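Local coordinates for p800 reaction center core protein (Heliobacterium modesticaldum, PDB 5V8K) that forms the core of a homodimeric photosynthetic reaction centre, holding bacteriochlorophyll g pigments in the membrane and binding a 4Fe-4S cluster, at residues 38-43 and 81-86. Residues are numbered along the deposited sequence; the frame is centred on the assembly and turned at random.
Sequences FILVHH and FVARMH. With GBF (Bacteriochlorophyll g), chain I.
With CG anti to its carbonyl carbon (chi1 -66°) and an extended chi2 of 175°, L40 carries CD1 to V82 CG1, 3.7 Å away, while its CB, directed toward the other segment by the backbone, rests 3.8 Å from A83 CB. V41, whose CG2 lies beside the backbone N, brings that methyl to 3.7 Å from A83 CB. The interface is small, buried and wholly apolar. The V82 carbonyl oxygen accepts from both H86 N and H86 ND1, from opposite faces of its plane; the latter bond is 2.7 Å long and in the imidazole plane, which should hold the ring's rotation. Past V41 the chain turns to pigment: H43 NE2 binds the magnesium of a bacteriochlorophyll g at 2.4 Å, while H43 N donates to its O1D. H42 lies between V41 CG1 on one face and the pigment's CMD methyl, centred 3.3 Å above the other, and its NE2 ligates a second bacteriochlorophyll g. Replacing H42 by alanine is likely to leave that second magnesium without this ligand and a gap beside CMD. The contact thus joins 40-41, next to helix 18-39, to helix 77-97, predicted to span the membrane, with F61 of helix 58-67 packing on I39 and L40.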
loop_
_atom_site.group_PDB
_atom_site.type_symbol
_atom_site.label_atom_id
_atom_site.label_comp_id
_atom_site.label_asym_id
_atom_site.label_seq_id
_atom_site.Cartn_x
_atom_site.Cartn_y
_atom_site.Cartn_z
ATOM N N PHE A 38 -4.781 31.598 16.453
ATOM C CA PHE A 38 -4.042 30.480 17.028
ATOM C C PHE A 38 -2.652 30.360 16.399
ATOM O O PHE A 38 -1.638 30.237 17.104
ATOM C CB PHE A 38 -4.833 29.185 16.838
ATOM C CG PHE A 38 -4.074 27.950 17.212
ATOM C CD1 PHE A 38 -3.894 27.622 18.531
ATOM C CD2 PHE A 38 -3.534 27.134 16.251
ATOM C CE1 PHE A 38 -3.212 26.505 18.892
ATOM C CE2 PHE A 38 -2.827 25.990 16.611
ATOM C CZ PHE A 38 -2.663 25.688 17.936
ATOM N N ILE A 39 -2.587 30.427 15.064
ATOM C CA ILE A 39 -1.374 30.045 14.351
ATOM C C ILE A 39 -0.318 31.145 14.347
ATOM O O ILE A 39 0.851 30.861 14.067
ATOM C CB ILE A 39 -1.764 29.562 12.928
ATOM C CG1 ILE A 39 -0.658 28.737 12.338
ATOM C CG2 ILE A 39 -2.095 30.698 11.960
ATOM C CD1 ILE A 39 -0.370 27.405 13.128
ATOM N N LEU A 40 -0.668 32.387 14.692
ATOM C CA LEU A 40 0.346 33.420 14.934
ATOM C C LEU A 40 1.036 33.289 16.291
ATOM O O LEU A 40 2.074 33.929 16.506
ATOM C CB LEU A 40 -0.276 34.833 14.813
ATOM C CG LEU A 40 -0.763 35.179 13.384
ATOM C CD1 LEU A 40 -1.468 36.524 13.362
ATOM C CD2 LEU A 40 0.387 35.181 12.392
ATOM N N VAL A 41 0.519 32.453 17.186
ATOM C CA VAL A 41 0.968 32.394 18.571
ATOM C C VAL A 41 1.529 31.026 18.935
ATOM O O VAL A 41 2.527 30.938 19.650
ATOM C CB VAL A 41 -0.182 32.774 19.530
ATOM C CG1 VAL A 41 0.212 32.526 20.988
ATOM C CG2 VAL A 41 -0.533 34.232 19.345
ATOM N N HIS A 42 0.880 29.951 18.498
ATOM C CA HIS A 42 1.252 28.591 18.850
ATOM C C HIS A 42 1.762 27.849 17.613
ATOM O O HIS A 42 1.548 28.271 16.480
ATOM C CB HIS A 42 0.054 27.857 19.448
ATOM C CG HIS A 42 -0.455 28.470 20.697
ATOM N ND1 HIS A 42 0.194 28.340 21.904
ATOM C CD2 HIS A 42 -1.542 29.234 20.932
ATOM C CE1 HIS A 42 -0.471 29.000 22.831
ATOM N NE2 HIS A 42 -1.522 29.558 22.266
ATOM N N HIS A 43 2.453 26.741 17.841
ATOM C CA HIS A 43 2.999 25.934 16.744
ATOM C C HIS A 43 3.939 26.743 15.854
ATOM O O HIS A 43 3.870 26.662 14.627
ATOM C CB HIS A 43 1.878 25.338 15.882
ATOM C CG HIS A 43 1.022 24.354 16.598
ATOM N ND1 HIS A 43 0.248 23.433 15.936
ATOM C CD2 HIS A 43 0.800 24.157 17.920
ATOM C CE1 HIS A 43 -0.393 22.685 16.812
ATOM N NE2 HIS A 43 -0.093 23.122 18.022
ATOM N N PHE A 81 -0.669 41.686 18.374
ATOM C CA PHE A 81 -1.842 42.529 18.212
ATOM C C PHE A 81 -2.780 41.948 17.163
ATOM O O PHE A 81 -3.994 41.890 17.366
ATOM C CB PHE A 81 -1.440 43.953 17.834
ATOM C CG PHE A 81 -2.609 44.850 17.481
ATOM C CD1 PHE A 81 -3.400 45.426 18.472
ATOM C CD2 PHE A 81 -2.897 45.131 16.160
ATOM C CE1 PHE A 81 -4.466 46.274 18.145
ATOM C CE2 PHE A 81 -3.962 45.962 15.823
ATOM C CZ PHE A 81 -4.740 46.534 16.819
ATOM N N VAL A 82 -2.237 41.500 16.036
ATOM C CA VAL A 82 -3.079 40.876 15.016
ATOM C C VAL A 82 -3.750 39.626 15.573
ATOM O O VAL A 82 -4.949 39.394 15.361
ATOM C CB VAL A 82 -2.256 40.569 13.755
ATOM C CG1 VAL A 82 -3.094 39.766 12.733
ATOM C CG2 VAL A 82 -1.779 41.853 13.104
ATOM N N ALA A 83 -3.000 38.793 16.287
ATOM C CA ALA A 83 -3.580 37.541 16.753
ATOM C C ALA A 83 -4.687 37.788 17.770
ATOM O O ALA A 83 -5.725 37.119 17.733
ATOM C CB ALA A 83 -2.495 36.651 17.344
ATOM N N ARG A 84 -4.499 38.763 18.666
ATOM C CA ARG A 84 -5.469 39.022 19.726
ATOM C C ARG A 84 -6.725 39.685 19.192
ATOM O O ARG A 84 -7.823 39.425 19.688
ATOM C CB ARG A 84 -4.835 39.893 20.798
ATOM C CG ARG A 84 -3.814 39.176 21.607
ATOM C CD ARG A 84 -2.940 40.164 22.402
ATOM N NE ARG A 84 -1.886 39.392 23.029
ATOM C CZ ARG A 84 -0.870 39.900 23.702
ATOM N NH1 ARG A 84 -0.760 41.202 23.831
ATOM N NH2 ARG A 84 0.035 39.092 24.222
ATOM N N MET A 85 -6.595 40.544 18.191
ATOM C CA MET A 85 -7.793 41.110 17.588
ATOM C C MET A 85 -8.600 40.059 16.835
ATOM O O MET A 85 -9.830 40.128 16.814
ATOM C CB MET A 85 -7.417 42.270 16.668
ATOM C CG MET A 85 -6.718 43.422 17.391
ATOM S SD MET A 85 -7.893 44.520 18.156
ATOM C CE MET A 85 -8.452 43.675 19.603
ATOM N N HIS A 86 -7.939 39.097 16.192
ATOM C CA HIS A 86 -8.696 38.055 15.504
ATOM C C HIS A 86 -9.358 37.106 16.479
ATOM O O HIS A 86 -10.416 36.542 16.162
ATOM C CB HIS A 86 -7.804 37.276 14.542
ATOM C CG HIS A 86 -7.523 38.036 13.304
ATOM N ND1 HIS A 86 -6.556 39.017 13.235
ATOM C CD2 HIS A 86 -8.153 38.039 12.116
ATOM C CE1 HIS A 86 -6.568 39.546 12.028
ATOM N NE2 HIS A 86 -7.525 38.971 11.334
HETATM MG MG GBF I . -0.817 21.542 19.727
HETATM C CHA GBF I . 1.471 23.202 21.749
HETATM C CHB GBF I . 1.449 19.257 19.020
HETATM C CHC GBF I . -3.331 20.053 17.950
HETATM C CHD GBF I . -3.296 23.801 21.073
HETATM N NA GBF I . 1.041 21.275 20.280
HETATM C C1A GBF I . 1.905 21.992 21.003
HETATM C C2A GBF I . 3.322 21.505 21.173
HETATM C C3A GBF I . 3.299 20.423 20.109
HETATM C C4A GBF I . 1.833 20.297 19.799
HETATM C CMA GBF I . 4.046 20.835 18.837
HETATM C CAA GBF I . 3.778 20.938 22.523
HETATM C CBA GBF I . 2.977 19.749 23.043
HETATM C CGA GBF I . 1.687 20.244 23.634
HETATM O O1A GBF I . 1.741 21.145 24.453
HETATM O O2A GBF I . 0.435 20.074 22.918
HETATM N NB GBF I . -0.922 19.812 18.699
HETATM C C1B GBF I . 0.117 19.027 18.417
HETATM C C2B GBF I . -0.338 18.011 17.585
HETATM C C3B GBF I . -1.688 18.263 17.309
HETATM C C4B GBF I . -1.987 19.443 17.982
HETATM C CMB GBF I . 0.501 16.873 17.122
HETATM C CAB GBF I . -2.671 17.487 16.498
HETATM C CBB GBF I . -2.516 16.274 16.027
HETATM N NC GBF I . -2.834 21.863 19.592
HETATM C C1C GBF I . -3.689 21.214 18.800
HETATM C C2C GBF I . -5.134 21.539 18.620
HETATM C C3C GBF I . -4.964 22.610 19.607
HETATM C C4C GBF I . -3.680 22.775 20.114
HETATM C CMC GBF I . -5.374 22.059 17.209
HETATM C CAC GBF I . -6.084 23.492 20.040
HETATM C CBC GBF I . -7.495 23.346 19.510
HETATM N ND GBF I . -1.020 23.018 21.069
HETATM C C1D GBF I . -1.901 23.906 21.483
HETATM C C2D GBF I . -1.506 25.143 22.410
HETATM C C3D GBF I . -0.176 24.695 22.392
HETATM C C4D GBF I . 0.118 23.519 21.666
HETATM C CMD GBF I . -2.304 26.255 23.006
HETATM C CAD GBF I . 1.142 25.262 22.773
HETATM O OBD GBF I . 1.451 26.065 23.710
HETATM C CBD GBF I . 2.200 24.248 22.478
HETATM C CGD GBF I . 3.292 24.805 21.622
HETATM O O1D GBF I . 3.056 25.530 20.689
HETATM O O2D GBF I . 4.666 24.530 21.880
HETATM C CED GBF I . 5.611 25.046 20.943
HETATM C C1 GBF I . -0.791 20.486 23.543
HETATM C C2 GBF I . -1.473 19.254 24.084
HETATM C C3 GBF I . -2.428 18.544 23.451
HETATM C C4 GBF I . -2.955 17.331 24.169
HETATM C C5 GBF I . -2.975 18.890 22.077
HETATM C C6 GBF I . -4.477 19.090 22.077
HETATM C C7 GBF I . -5.058 18.569 20.780
HETATM C C8 GBF I . -6.346 18.814 20.492
HETATM C C9 GBF I . -7.130 19.630 21.487
HETATM C C10 GBF I . -6.948 18.309 19.184
HETATM C C11 GBF I . -8.350 17.753 19.398
HETATM C C12 GBF I . -9.323 18.184 18.300
HETATM C C13 GBF I . -10.567 18.662 18.576
HETATM C C14 GBF I . -11.058 18.802 19.991
HETATM C C15 GBF I . -11.532 19.068 17.471
#